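Side-chain contacts in diaphanous protein (Entamoeba histolytica, PDB 4DVG), which is a diaphanous-type formin that probably promotes actin assembly, its GTPase-binding and FH3 region likely serving in regulation by Rho-family GTPases: residues D177-I182 with K238-V243; N207-L212 with L223-L228; V243-L248 with N262-I267; E255-V260 with E299-E304. One frame throughout, in Å; residues are numbered along the deposited sequence.

Interaction 1 (D177-I182 with K238-V243)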
loop_
_atom_site.group_PDB
_atom_site.type_symbol
_atom_site.label_atom_id
_atom_site.label_comp_id
_atom_site.label_asym_id
_atom_site.label_seq_id
_atom_site.Cartn_x
_atom_site.Cartn_y
_atom_site.Cartn_z
ATOM N N ASP B 177 -2.860 0.088 10.541
ATOM C CA ASP B 177 -2.794 1.192 9.597
ATOM C C ASP B 177 -3.448 2.415 10.208
ATOM O O ASP B 177 -2.987 3.551 10.033
ATOM C CB ASP B 177 -3.456 0.834 8.273
ATOM C CG ASP B 177 -2.629 -0.140 7.462
ATOM O OD1 ASP B 177 -1.384 0.022 7.477
ATOM O OD2 ASP B 177 -3.219 -1.061 6.823
ATOM N N ILE B 178 -4.511 2.166 10.954
ATOM C CA ILE B 178 -5.210 3.245 11.614
ATOM C C ILE B 178 -4.333 3.823 12.722
ATOM O O ILE B 178 -4.215 5.055 12.873
ATOM C CB ILE B 178 -6.575 2.776 12.124
ATOM C CG1 ILE B 178 -7.463 2.443 10.926
ATOM C CG2 ILE B 178 -7.212 3.840 12.955
ATOM C CD1 ILE B 178 -8.755 1.766 11.303
ATOM N N LEU B 179 -3.676 2.935 13.461
ATOM C CA LEU B 179 -2.837 3.386 14.555
ATOM C C LEU B 179 -1.727 4.284 14.014
ATOM O O LEU B 179 -1.463 5.363 14.553
ATOM C CB LEU B 179 -2.251 2.208 15.318
ATOM C CG LEU B 179 -1.313 2.567 16.471
ATOM C CD1 LEU B 179 -2.084 2.832 17.751
ATOM C CD2 LEU B 179 -0.294 1.468 16.683
ATOM N N LEU B 180 -1.094 3.831 12.932
ATOM C CA LEU B 180 -0.031 4.578 12.298
ATOM C C LEU B 180 -0.511 5.961 11.874
ATOM O O LEU B 180 0.240 6.949 11.960
ATOM C CB LEU B 180 0.511 3.829 11.097
ATOM C CG LEU B 180 1.377 2.605 11.381
ATOM C CD1 LEU B 180 1.769 1.968 10.044
ATOM C CD2 LEU B 180 2.633 2.966 12.204
ATOM N N GLU B 181 -1.762 6.033 11.428
ATOM C CA GLU B 181 -2.333 7.319 11.072
ATOM C C GLU B 181 -2.617 8.204 12.314
ATOM O O GLU B 181 -2.265 9.382 12.325
ATOM C CB GLU B 181 -3.540 7.168 10.139
ATOM C CG GLU B 181 -4.198 8.501 9.735
ATOM C CD GLU B 181 -3.213 9.552 9.248
ATOM O OE1 GLU B 181 -2.121 9.192 8.777
ATOM O OE2 GLU B 181 -3.534 10.749 9.334
ATOM N N ILE B 182 -3.203 7.627 13.366
ATOM C CA ILE B 182 -3.337 8.337 14.639
ATOM C C ILE B 182 -1.973 8.856 15.145
ATOM O O ILE B 182 -1.882 9.973 15.645
ATOM C CB ILE B 182 -3.906 7.434 15.743
ATOM C CG1 ILE B 182 -5.126 6.638 15.266
ATOM C CG2 ILE B 182 -4.155 8.207 16.997
ATOM C CD1 ILE B 182 -6.378 7.381 15.220
ATOM N N LYS B 238 3.062 -3.142 18.639
ATOM C CA LYS B 238 3.605 -2.867 19.959
ATOM C C LYS B 238 4.467 -1.634 19.864
ATOM O O LYS B 238 4.294 -0.661 20.641
ATOM C CB LYS B 238 4.447 -4.025 20.470
ATOM C CG LYS B 238 3.634 -5.237 20.873
ATOM C CD LYS B 238 3.071 -5.094 22.281
ATOM C CE LYS B 238 2.395 -6.397 22.723
ATOM N NZ LYS B 238 2.110 -6.415 24.187
ATOM N N HIS B 239 5.395 -1.662 18.912
ATOM C CA HIS B 239 6.219 -0.490 18.725
ATOM C C HIS B 239 5.372 0.757 18.507
ATOM O O HIS B 239 5.573 1.767 19.174
ATOM C CB HIS B 239 7.214 -0.633 17.579
ATOM C CG HIS B 239 8.017 0.610 17.359
ATOM N ND1 HIS B 239 7.871 1.406 16.244
ATOM C CD2 HIS B 239 8.925 1.231 18.149
ATOM C CE1 HIS B 239 8.686 2.441 16.337
ATOM N NE2 HIS B 239 9.335 2.360 17.485
ATOM N N ALA B 240 4.429 0.693 17.574
ATOM C CA ALA B 240 3.724 1.904 17.171
ATOM C C ALA B 240 2.890 2.433 18.325
ATOM O O ALA B 240 2.759 3.649 18.505
ATOM C CB ALA B 240 2.876 1.667 15.928
ATOM N N SER B 241 2.354 1.504 19.114
ATOM C CA SER B 241 1.600 1.825 20.313
ATOM C C SER B 241 2.499 2.530 21.339
ATOM O O SER B 241 2.122 3.530 21.933
ATOM C CB SER B 241 1.018 0.558 20.910
ATOM O OG SER B 241 0.013 0.001 20.085
ATOM N N LEU B 242 3.704 2.017 21.533
ATOM C CA LEU B 242 4.646 2.689 22.406
ATOM C C LEU B 242 4.933 4.117 21.949
ATOM O O LEU B 242 4.994 5.035 22.756
ATOM C CB LEU B 242 5.931 1.877 22.531
ATOM C CG LEU B 242 5.654 0.694 23.463
ATOM C CD1 LEU B 242 6.654 -0.441 23.338
ATOM C CD2 LEU B 242 5.583 1.219 24.897
ATOM N N VAL B 243 5.107 4.301 20.650
ATOM C CA VAL B 243 5.422 5.615 20.130
ATOM C C VAL B 243 4.290 6.581 20.423
ATOM O O VAL B 243 4.521 7.711 20.830
ATOM C CB VAL B 243 5.716 5.569 18.631
ATOM C CG1 VAL B 243 5.897 6.957 18.109
ATOM C CG2 VAL B 243 6.954 4.718 18.358
#

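Interaction 2 (N207-L212 with L223-L228)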
loop_
_atom_site.group_PDB
_atom_site.type_symbol
_atom_site.label_atom_id
_atom_site.label_comp_id
_atom_site.label_asym_id
_atom_site.label_seq_id
_atom_site.Cartn_x
_atom_site.Cartn_y
_atom_site.Cartn_z
ATOM N N ASN B 207 -7.907 15.058 22.564
ATOM C CA ASN B 207 -9.333 15.303 22.739
ATOM C C ASN B 207 -10.139 14.097 22.291
ATOM O O ASN B 207 -11.160 13.763 22.892
ATOM C CB ASN B 207 -9.820 16.560 22.002
ATOM C CG ASN B 207 -9.340 17.854 22.637
ATOM O OD1 ASN B 207 -8.924 17.895 23.804
ATOM N ND2 ASN B 207 -9.397 18.929 21.862
ATOM N N ALA B 208 -9.683 13.429 21.239
ATOM C CA ALA B 208 -10.443 12.288 20.764
ATOM C C ALA B 208 -10.471 11.176 21.815
ATOM O O ALA B 208 -11.451 10.462 21.932
ATOM C CB ALA B 208 -9.897 11.774 19.438
ATOM N N PHE B 209 -9.384 11.028 22.561
ATOM C CA PHE B 209 -9.318 10.040 23.621
ATOM C C PHE B 209 -10.181 10.458 24.803
ATOM O O PHE B 209 -10.729 9.612 25.494
ATOM C CB PHE B 209 -7.885 9.819 24.085
ATOM C CG PHE B 209 -7.147 8.809 23.292
ATOM C CD1 PHE B 209 -7.501 7.469 23.351
ATOM C CD2 PHE B 209 -6.083 9.182 22.496
ATOM C CE1 PHE B 209 -6.812 6.516 22.614
ATOM C CE2 PHE B 209 -5.376 8.233 21.769
ATOM C CZ PHE B 209 -5.745 6.896 21.824
ATOM N N SER B 210 -10.303 11.763 25.028
ATOM C CA SER B 210 -11.164 12.270 26.086
ATOM C C SER B 210 -12.619 12.125 25.688
ATOM O O SER B 210 -13.505 11.920 26.531
ATOM C CB SER B 210 -10.847 13.729 26.392
ATOM O OG SER B 210 -9.586 13.828 27.025
ATOM N N ASN B 211 -12.866 12.206 24.391
ATOM C CA ASN B 211 -14.225 12.087 23.905
ATOM C C ASN B 211 -14.757 10.664 23.944
ATOM O O ASN B 211 -15.947 10.457 24.161
ATOM C CB ASN B 211 -14.387 12.771 22.545
ATOM C CG ASN B 211 -14.314 14.294 22.670
ATOM O OD1 ASN B 211 -14.837 14.881 23.637
ATOM N ND2 ASN B 211 -13.648 14.937 21.715
ATOM N N LEU B 212 -13.875 9.686 23.787
ATOM C CA LEU B 212 -14.297 8.305 23.920
ATOM C C LEU B 212 -14.731 8.054 25.363
ATOM O O LEU B 212 -15.644 7.284 25.627
ATOM C CB LEU B 212 -13.162 7.342 23.567
ATOM C CG LEU B 212 -12.683 7.188 22.130
ATOM C CD1 LEU B 212 -12.253 5.751 21.918
ATOM C CD2 LEU B 212 -13.756 7.588 21.122
ATOM N N LEU B 223 -8.460 3.311 27.481
ATOM C CA LEU B 223 -8.636 1.903 27.792
ATOM C C LEU B 223 -8.614 0.998 26.558
ATOM O O LEU B 223 -7.802 0.076 26.477
ATOM C CB LEU B 223 -9.901 1.682 28.598
ATOM C CG LEU B 223 -10.148 0.258 29.072
ATOM C CD1 LEU B 223 -8.985 -0.256 29.931
ATOM C CD2 LEU B 223 -11.439 0.220 29.833
ATOM N N SER B 224 -9.481 1.255 25.587
ATOM C CA SER B 224 -9.548 0.338 24.454
ATOM C C SER B 224 -8.267 0.298 23.592
ATOM O O SER B 224 -7.834 -0.785 23.185
ATOM C CB SER B 224 -10.820 0.530 23.619
ATOM O OG SER B 224 -11.019 1.870 23.278
ATOM N N PHE B 225 -7.662 1.457 23.327
ATOM C CA PHE B 225 -6.342 1.483 22.699
ATOM C C PHE B 225 -5.350 0.634 23.487
ATOM O O PHE B 225 -4.654 -0.227 22.930
ATOM C CB PHE B 225 -5.823 2.917 22.582
ATOM C CG PHE B 225 -4.347 3.023 22.420
ATOM C CD1 PHE B 225 -3.662 2.195 21.553
ATOM C CD2 PHE B 225 -3.638 3.981 23.118
ATOM C CE1 PHE B 225 -2.288 2.314 21.397
ATOM C CE2 PHE B 225 -2.259 4.115 22.960
ATOM C CZ PHE B 225 -1.583 3.260 22.102
ATOM N N PHE B 226 -5.289 0.868 24.790
ATOM C CA PHE B 226 -4.309 0.176 25.595
ATOM C C PHE B 226 -4.555 -1.340 25.587
ATOM O O PHE B 226 -3.618 -2.137 25.597
ATOM C CB PHE B 226 -4.298 0.729 27.018
ATOM C CG PHE B 226 -3.513 -0.100 27.970
ATOM C CD1 PHE B 226 -2.131 0.009 28.024
ATOM C CD2 PHE B 226 -4.149 -1.015 28.794
ATOM C CE1 PHE B 226 -1.388 -0.771 28.902
ATOM C CE2 PHE B 226 -3.413 -1.807 29.672
ATOM C CZ PHE B 226 -2.027 -1.673 29.728
ATOM N N SER B 227 -5.817 -1.739 25.554
ATOM C CA SER B 227 -6.130 -3.155 25.594
ATOM C C SER B 227 -5.831 -3.864 24.246
ATOM O O SER B 227 -5.511 -5.055 24.231
ATOM C CB SER B 227 -7.566 -3.383 26.091
ATOM O OG SER B 227 -8.492 -2.905 25.136
ATOM N N LEU B 228 -5.938 -3.129 23.138
ATOM C CA LEU B 228 -5.447 -3.578 21.842
ATOM C C LEU B 228 -3.940 -3.795 21.890
ATOM O O LEU B 228 -3.439 -4.852 21.508
ATOM C CB LEU B 228 -5.740 -2.546 20.762
ATOM C CG LEU B 228 -7.180 -2.393 20.280
ATOM C CD1 LEU B 228 -7.178 -1.425 19.134
ATOM C CD2 LEU B 228 -7.748 -3.687 19.828
#

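Interaction 3 (V243-L248 with N262-I267)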
loop_
_atom_site.group_PDB
_atom_site.type_symbol
_atom_site.label_atom_id
_atom_site.label_comp_id
_atom_site.label_asym_id
_atom_site.label_seq_id
_atom_site.Cartn_x
_atom_site.Cartn_y
_atom_site.Cartn_z
ATOM N N VAL B 243 5.107 4.301 20.650
ATOM C CA VAL B 243 5.422 5.615 20.130
ATOM C C VAL B 243 4.290 6.581 20.423
ATOM O O VAL B 243 4.521 7.711 20.830
ATOM C CB VAL B 243 5.716 5.569 18.631
ATOM C CG1 VAL B 243 5.897 6.957 18.109
ATOM C CG2 VAL B 243 6.954 4.718 18.358
ATOM N N LEU B 244 3.060 6.122 20.255
ATOM C CA LEU B 244 1.896 6.960 20.548
ATOM C C LEU B 244 1.825 7.351 22.034
ATOM O O LEU B 244 1.523 8.497 22.388
ATOM C CB LEU B 244 0.601 6.238 20.156
ATOM C CG LEU B 244 -0.624 7.083 20.457
ATOM C CD1 LEU B 244 -0.425 8.396 19.753
ATOM C CD2 LEU B 244 -1.923 6.403 20.043
ATOM N N ILE B 245 2.094 6.381 22.898
ATOM C CA ILE B 245 2.000 6.585 24.327
ATOM C C ILE B 245 3.003 7.625 24.754
ATOM O O ILE B 245 2.637 8.622 25.369
ATOM C CB ILE B 245 2.198 5.284 25.118
ATOM C CG1 ILE B 245 0.919 4.446 25.055
ATOM C CG2 ILE B 245 2.487 5.586 26.574
ATOM C CD1 ILE B 245 1.194 2.955 25.234
ATOM N N ASN B 246 4.259 7.398 24.406
ATOM C CA ASN B 246 5.309 8.358 24.679
ATOM C C ASN B 246 5.050 9.755 24.117
ATOM O O ASN B 246 5.405 10.743 24.755
ATOM C CB ASN B 246 6.682 7.810 24.273
ATOM C CG ASN B 246 7.145 6.710 25.209
ATOM O OD1 ASN B 246 6.627 6.601 26.330
ATOM N ND2 ASN B 246 8.102 5.883 24.767
ATOM N N ASN B 247 4.408 9.840 22.954
ATOM C CA ASN B 247 4.055 11.138 22.389
ATOM C C ASN B 247 3.017 11.828 23.262
ATOM O O ASN B 247 3.096 13.024 23.497
ATOM C CB ASN B 247 3.560 11.035 20.937
ATOM C CG ASN B 247 4.674 10.633 19.959
ATOM O OD1 ASN B 247 5.833 10.462 20.355
ATOM N ND2 ASN B 247 4.317 10.456 18.680
ATOM N N LEU B 248 2.041 11.073 23.738
ATOM C CA LEU B 248 0.969 11.658 24.535
ATOM C C LEU B 248 1.491 12.149 25.883
ATOM O O LEU B 248 1.044 13.155 26.400
ATOM C CB LEU B 248 -0.160 10.656 24.755
ATOM C CG LEU B 248 -0.975 10.281 23.522
ATOM C CD1 LEU B 248 -1.844 9.078 23.833
ATOM C CD2 LEU B 248 -1.801 11.463 23.025
ATOM N N ASN B 262 -0.313 9.338 34.538
ATOM C CA ASN B 262 -1.138 8.784 35.618
ATOM C C ASN B 262 -2.327 7.979 35.052
ATOM O O ASN B 262 -2.571 6.858 35.498
ATOM C CB ASN B 262 -1.623 9.854 36.597
ATOM C CG ASN B 262 -0.546 10.290 37.606
ATOM O OD1 ASN B 262 0.491 9.639 37.784
ATOM N ND2 ASN B 262 -0.817 11.409 38.290
ATOM N N SER B 263 -3.034 8.547 34.066
ATOM C CA SER B 263 -4.097 7.842 33.338
ATOM C C SER B 263 -3.630 6.475 32.815
ATOM O O SER B 263 -4.391 5.514 32.804
ATOM C CB SER B 263 -4.565 8.627 32.111
ATOM O OG SER B 263 -4.922 9.951 32.391
ATOM N N PHE B 264 -2.395 6.400 32.340
ATOM C CA PHE B 264 -1.884 5.147 31.812
ATOM C C PHE B 264 -1.504 4.220 32.951
ATOM O O PHE B 264 -1.742 3.021 32.888
ATOM C CB PHE B 264 -0.678 5.374 30.881
ATOM C CG PHE B 264 -1.058 5.738 29.477
ATOM C CD1 PHE B 264 -1.507 4.766 28.594
ATOM C CD2 PHE B 264 -0.970 7.055 29.034
ATOM C CE1 PHE B 264 -1.865 5.103 27.294
ATOM C CE2 PHE B 264 -1.339 7.402 27.733
ATOM C CZ PHE B 264 -1.779 6.425 26.863
ATOM N N ILE B 265 -0.908 4.769 33.997
ATOM C CA ILE B 265 -0.627 3.958 35.168
ATOM C C ILE B 265 -1.926 3.373 35.703
ATOM O O ILE B 265 -1.987 2.198 36.065
ATOM C CB ILE B 265 0.041 4.767 36.264
ATOM C CG1 ILE B 265 1.500 5.038 35.896
ATOM C CG2 ILE B 265 -0.034 4.016 37.585
ATOM C CD1 ILE B 265 2.068 6.219 36.617
ATOM N N GLU B 266 -2.964 4.202 35.714
ATOM C CA GLU B 266 -4.255 3.845 36.270
ATOM C C GLU B 266 -4.873 2.632 35.578
ATOM O O GLU B 266 -5.715 1.966 36.160
ATOM C CB GLU B 266 -5.191 5.051 36.175
ATOM C CG GLU B 266 -6.435 5.007 37.047
ATOM C CD GLU B 266 -7.304 6.253 36.874
ATOM O OE1 GLU B 266 -6.766 7.324 36.499
ATOM O OE2 GLU B 266 -8.529 6.160 37.108
ATOM N N ILE B 267 -4.450 2.340 34.346
ATOM C CA ILE B 267 -5.052 1.255 33.567
ATOM C C ILE B 267 -4.111 0.093 33.260
ATOM O O ILE B 267 -4.394 -0.735 32.393
ATOM C CB ILE B 267 -5.679 1.747 32.244
ATOM C CG1 ILE B 267 -4.626 2.433 31.379
ATOM C CG2 ILE B 267 -6.844 2.675 32.512
ATOM C CD1 ILE B 267 -5.150 2.908 30.082
#

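Interaction 4 (E255-V260 with E299-E304)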
loop_
_atom_site.group_PDB
_atom_site.type_symbol
_atom_site.label_atom_id
_atom_site.label_comp_id
_atom_site.label_asym_id
_atom_site.label_seq_id
_atom_site.Cartn_x
_atom_site.Cartn_y
_atom_site.Cartn_z
ATOM N N GLU B 255 3.153 19.170 34.983
ATOM C CA GLU B 255 1.773 18.949 35.388
ATOM C C GLU B 255 1.059 18.056 34.379
ATOM O O GLU B 255 0.340 17.135 34.757
ATOM C CB GLU B 255 1.037 20.285 35.540
ATOM C CG GLU B 255 1.468 21.131 36.748
ATOM C CD GLU B 255 2.918 21.631 36.688
ATOM O OE1 GLU B 255 3.444 21.890 35.571
ATOM O OE2 GLU B 255 3.521 21.767 37.786
ATOM N N HIS B 256 1.264 18.327 33.096
ATOM C CA HIS B 256 0.564 17.595 32.038
ATOM C C HIS B 256 1.119 16.176 31.775
ATOM O O HIS B 256 0.357 15.264 31.488
ATOM C CB HIS B 256 0.521 18.420 30.749
ATOM C CG HIS B 256 -0.459 19.554 30.788
ATOM N ND1 HIS B 256 -0.242 20.703 31.515
ATOM C CD2 HIS B 256 -1.660 19.715 30.184
ATOM C CE1 HIS B 256 -1.266 21.522 31.360
ATOM N NE2 HIS B 256 -2.141 20.945 30.557
ATOM N N ARG B 257 2.433 15.990 31.868
ATOM C CA ARG B 257 2.981 14.643 31.856
ATOM C C ARG B 257 2.498 13.856 33.077
ATOM O O ARG B 257 1.971 12.760 32.908
ATOM C CB ARG B 257 4.530 14.636 31.784
ATOM C CG ARG B 257 5.091 15.487 30.687
ATOM C CD ARG B 257 6.576 15.277 30.473
ATOM N NE ARG B 257 7.396 15.681 31.610
ATOM C CZ ARG B 257 7.800 16.923 31.845
ATOM N NH1 ARG B 257 7.446 17.919 31.034
ATOM N NH2 ARG B 257 8.554 17.173 32.908
HETATM N N MSE B 258 2.713 14.390 34.295
HETATM C CA MSE B 258 2.352 13.678 35.526
HETATM C C MSE B 258 0.884 13.181 35.298
HETATM O O MSE B 258 0.541 12.047 35.613
HETATM C CB MSE B 258 2.568 14.543 36.822
HETATM C CG MSE B 258 3.971 14.474 37.679
ATOM N N ASP B 259 0.065 13.991 34.630
ATOM C CA ASP B 259 -1.369 13.715 34.456
ATOM C C ASP B 259 -1.728 12.627 33.432
ATOM O O ASP B 259 -2.506 11.712 33.730
ATOM C CB ASP B 259 -2.098 15.015 34.092
ATOM C CG ASP B 259 -3.609 14.855 34.063
ATOM O OD1 ASP B 259 -4.235 14.850 35.155
ATOM O OD2 ASP B 259 -4.170 14.750 32.947
ATOM N N VAL B 260 -1.191 12.761 32.219
ATOM C CA VAL B 260 -1.385 11.787 31.151
ATOM C C VAL B 260 -0.827 10.412 31.544
ATOM O O VAL B 260 -1.523 9.381 31.460
ATOM C CB VAL B 260 -0.714 12.258 29.841
ATOM C CG1 VAL B 260 -0.555 11.104 28.885
ATOM C CG2 VAL B 260 -1.514 13.383 29.199
ATOM N N GLU B 299 11.114 8.806 35.795
ATOM C CA GLU B 299 12.003 8.953 36.933
ATOM C C GLU B 299 12.459 10.396 37.084
ATOM O O GLU B 299 12.564 10.910 38.195
ATOM C CB GLU B 299 13.200 8.002 36.812
ATOM C CG GLU B 299 14.094 7.972 38.045
ATOM O OE1 GLU B 299 12.578 6.634 39.304
ATOM O OE2 GLU B 299 13.444 8.404 40.302
ATOM N N GLU B 300 12.722 11.052 35.962
ATOM C CA GLU B 300 13.165 12.439 35.993
ATOM C C GLU B 300 12.046 13.269 36.591
ATOM O O GLU B 300 12.276 14.158 37.403
ATOM C CB GLU B 300 13.539 12.918 34.586
ATOM C CG GLU B 300 14.846 12.304 34.059
ATOM C CD GLU B 300 14.945 12.310 32.535
ATOM O OE1 GLU B 300 14.183 13.068 31.891
ATOM O OE2 GLU B 300 15.780 11.549 31.984
ATOM N N ASP B 301 10.825 12.938 36.208
ATOM C CA ASP B 301 9.639 13.603 36.730
ATOM C C ASP B 301 9.420 13.401 38.245
ATOM O O ASP B 301 8.969 14.311 38.932
ATOM C CB ASP B 301 8.412 13.175 35.919
ATOM C CG ASP B 301 8.360 13.844 34.551
ATOM O OD1 ASP B 301 9.394 14.408 34.117
ATOM O OD2 ASP B 301 7.282 13.823 33.915
ATOM N N LYS B 302 9.742 12.214 38.759
ATOM C CA LYS B 302 9.715 11.970 40.196
ATOM C C LYS B 302 10.722 12.882 40.907
ATOM O O LYS B 302 10.359 13.575 41.858
ATOM C CB LYS B 302 10.059 10.515 40.513
ATOM C CG LYS B 302 9.009 9.468 40.182
ATOM C CE LYS B 302 8.581 6.994 40.210
ATOM N NZ LYS B 302 9.236 5.639 40.299
ATOM N N LYS B 303 11.983 12.865 40.459
ATOM C CA LYS B 303 12.995 13.756 41.015
ATOM C C LYS B 303 12.523 15.211 41.015
ATOM O O LYS B 303 12.769 15.952 41.973
ATOM C CB LYS B 303 14.318 13.670 40.246
ATOM C CG LYS B 303 15.058 12.339 40.370
ATOM C CD LYS B 303 16.541 12.498 40.011
ATOM N NZ LYS B 303 16.855 10.751 38.240
ATOM N N GLU B 304 11.867 15.620 39.930
ATOM C CA GLU B 304 11.489 17.013 39.758
ATOM C C GLU B 304 10.407 17.365 40.766
ATOM O O GLU B 304 10.480 18.395 41.441
ATOM C CB GLU B 304 11.020 17.278 38.322
ATOM C CG GLU B 304 10.307 18.626 38.113
ATOM C CD GLU B 304 11.256 19.808 38.049
ATOM O OE1 GLU B 304 12.369 19.637 37.519
ATOM O OE2 GLU B 304 10.888 20.911 38.520
#

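Interaction 1 (D177-I182 with K238-V243)
Leu-179 and Leu-180 meet Ala-240 and Ser-241 where two helices, 172-187 and 236-249, run almost side by side. The axes of the two segments approach to 9.7 Å and their N-to-C directions differ by 25°. The closest backbone pair is Leu-180 with Ala-240, whose CA atoms lie 6.7 Å apart; the small methyl of Ala-240 lets the backbones come this near.

The apolar part centres on that methyl. Leu-179 carries CG anti to its own nitrogen (chi1 178°), which sends the branched end across to the second helix, and CD2 rests 3.3 Å from Ala-240 CB. Leu-180, one residue on, reaches the same methyl from the flank with its own CD2, 4.0 Å from Ala-240 CB. Ala-240 is thus met by one branch from each of two neighbouring leucines.

The polar neighbours take part by packing alone. Leu-179 CD2 also lies 3.6 Å from Ser-241 N and 3.7 Å from Ser-241 OG, but no hydrogen bond crosses between the helices. The Ser-241 hydroxyl is instead engaged within its own helix, hydrogen-bonded to the carbonyl of Phe-237. On another face of helix 172-187, Ile-178 and Ile-182 pack on Leu-161 of helix 160-165. Such near-parallel helices, joined through largely buried, mainly aliphatic side chains, are characteristic of the all-helical, armadillo-like superhelix of diaphanous formins.

Interaction 2 (N207-L212 with L223-L228)
Phe-209 of helix 203-213 and Phe-225 of the short helix 223-228 bring their rings together obliquely within the FH3 part of the armadillo-like superhelix. The ring centroids are 5.9 Å apart and the planes make an angle of 41°, an arrangement that is neither a stack nor a T-shaped pair. Phe-209 points its far end at its partner: CE1 lies 3.7 Å from Phe-225 CB, which sits at the ring edge near the plane, and CZ lies 3.8 Å from Phe-225 CD2. Phe-225, with CG roughly anti to its backbone nitrogen (chi1 159°), carries its ring on toward helix 236-249, where it packs on Ser-241, Leu-244 and Ile-245. Phe-209 has a second aromatic neighbour in Phe-222, set edge-to-face, and also leans on Leu-162.

At the flank of the rings Leu-212 adds a looser touch, CD1 standing 4.3 Å from Ser-224 OG. That hydroxyl is bonded to Asp-218, in the connection between the two helices. The carbonyl of Ser-224 has two donors, both from the same face of its plane: Leu-228 N at 3.0 Å from Ser-224 O, and Ser-227 OG, also 3.0 Å from Ser-224 O and tilted 29° from the carbonyl plane.

Interaction 3 (V243-L248 with N262-I267)
Ile-245 lies over one face of the Phe-264 ring, and Leu-248, a helical turn further on, meets the same ring at its edge. The CG2 methyl of Ile-245 is 4.2 Å from the ring centroid of Phe-264 and only 5° off the ring normal, a well-centred CH-pi contact. The other branch reaches toward the far end of the ring, with Ile-245 CG1 3.6 Å from Phe-264 CE1. Leu-248 comes in at the rim, the two side chains at about a right angle, and puts CD1 4.0 Å from Phe-264 CZ, near the ring plane.

Both branches of Ile-245 are used because the side chain turns CG1 to the side of its backbone nitrogen (chi1 -77°) while CG2 stands anti to that nitrogen. Around this first shell, Phe-222 stacks on the Phe-264 ring and also touches Leu-248. Leu-269 of helix 269-277 packs on both Ile-245 and Phe-264, and Phe-225 bears on Ile-245. Helices 236-249 and 254-265, consecutive in the chain, are thus joined through a buried cluster of aliphatic and aromatic side chains in the FH3 helical array. The Phe-264 ring is held on face and edge. With no hydrogen bond crossing between the segments, the contact depends on shape and apolar burial, and contacts on face and edge together probably restrict rotation of the ring.

Interaction 4 (E255-V260 with E299-E304)
Arg-257 and Asp-301 form a bidentate salt bridge, the guanidinium gripping the carboxylate side-on through NE and NH2. The bond from Arg-257 NE to Asp-301 OD2 is 3.0 Å long, uses the syn lone pair of that oxygen and bends to 150° at the hydrogen. The second, from Arg-257 NH2 to Asp-301 OD1, is 3.1 Å and straighter at 158°; here the oxygen lies in the guanidinium plane but is itself met from above the carboxylate plane. The two planes are turned 53° apart, so the pairing is twisted and not coplanar.

Each partner has further bonds. Asp-301 OD2 also pairs with Arg-261, one turn on from Arg-257, and two arginines on one carboxylate probably favour its ionised form. Arg-257 NH1 bonds to the carbonyl of Gln-251, tying the guanidinium to the connection ahead of helix 254-265. Within the FH3 helical array this bridge links helix 254-265 to the long helix 290-309, the last one modelled.

Beyond it, Arg-308 joins Glu-255 to Glu-304 by salt bridges to both. The packing is modest: the bend at chi3 of Arg-257 turns the guanidinium across the acid; nearer the backbone, Arg-257 CB lies 3.6 Å from Asp-301 OD2, and Leu-254 lies against Asp-301 and Glu-304.

How the interactions relate
Interactions 1, 2 and 3 touch one another round helix 236-249, which supplies a segment to both 1 and 3. Interactions 1 and 2 have centres 13 Å apart, 2 and 3 only 10 Å, and Phe-225 bridges all three by packing on Leu-179, Ser-241, Leu-244 and Ile-245. Interaction 2 falls within the chain between the segments of interaction 1. Helix 254-265 then carries the structure on from interaction 3 to interaction 4, their centres 12 Å apart, and their segments alternate in sequence. Interaction 1 joins the GTPase-binding and FH3 sequence regions, while the others lie within FH3. Apolar packing thus gives way to salt bridges towards helix 290-309, in one continuous helical array.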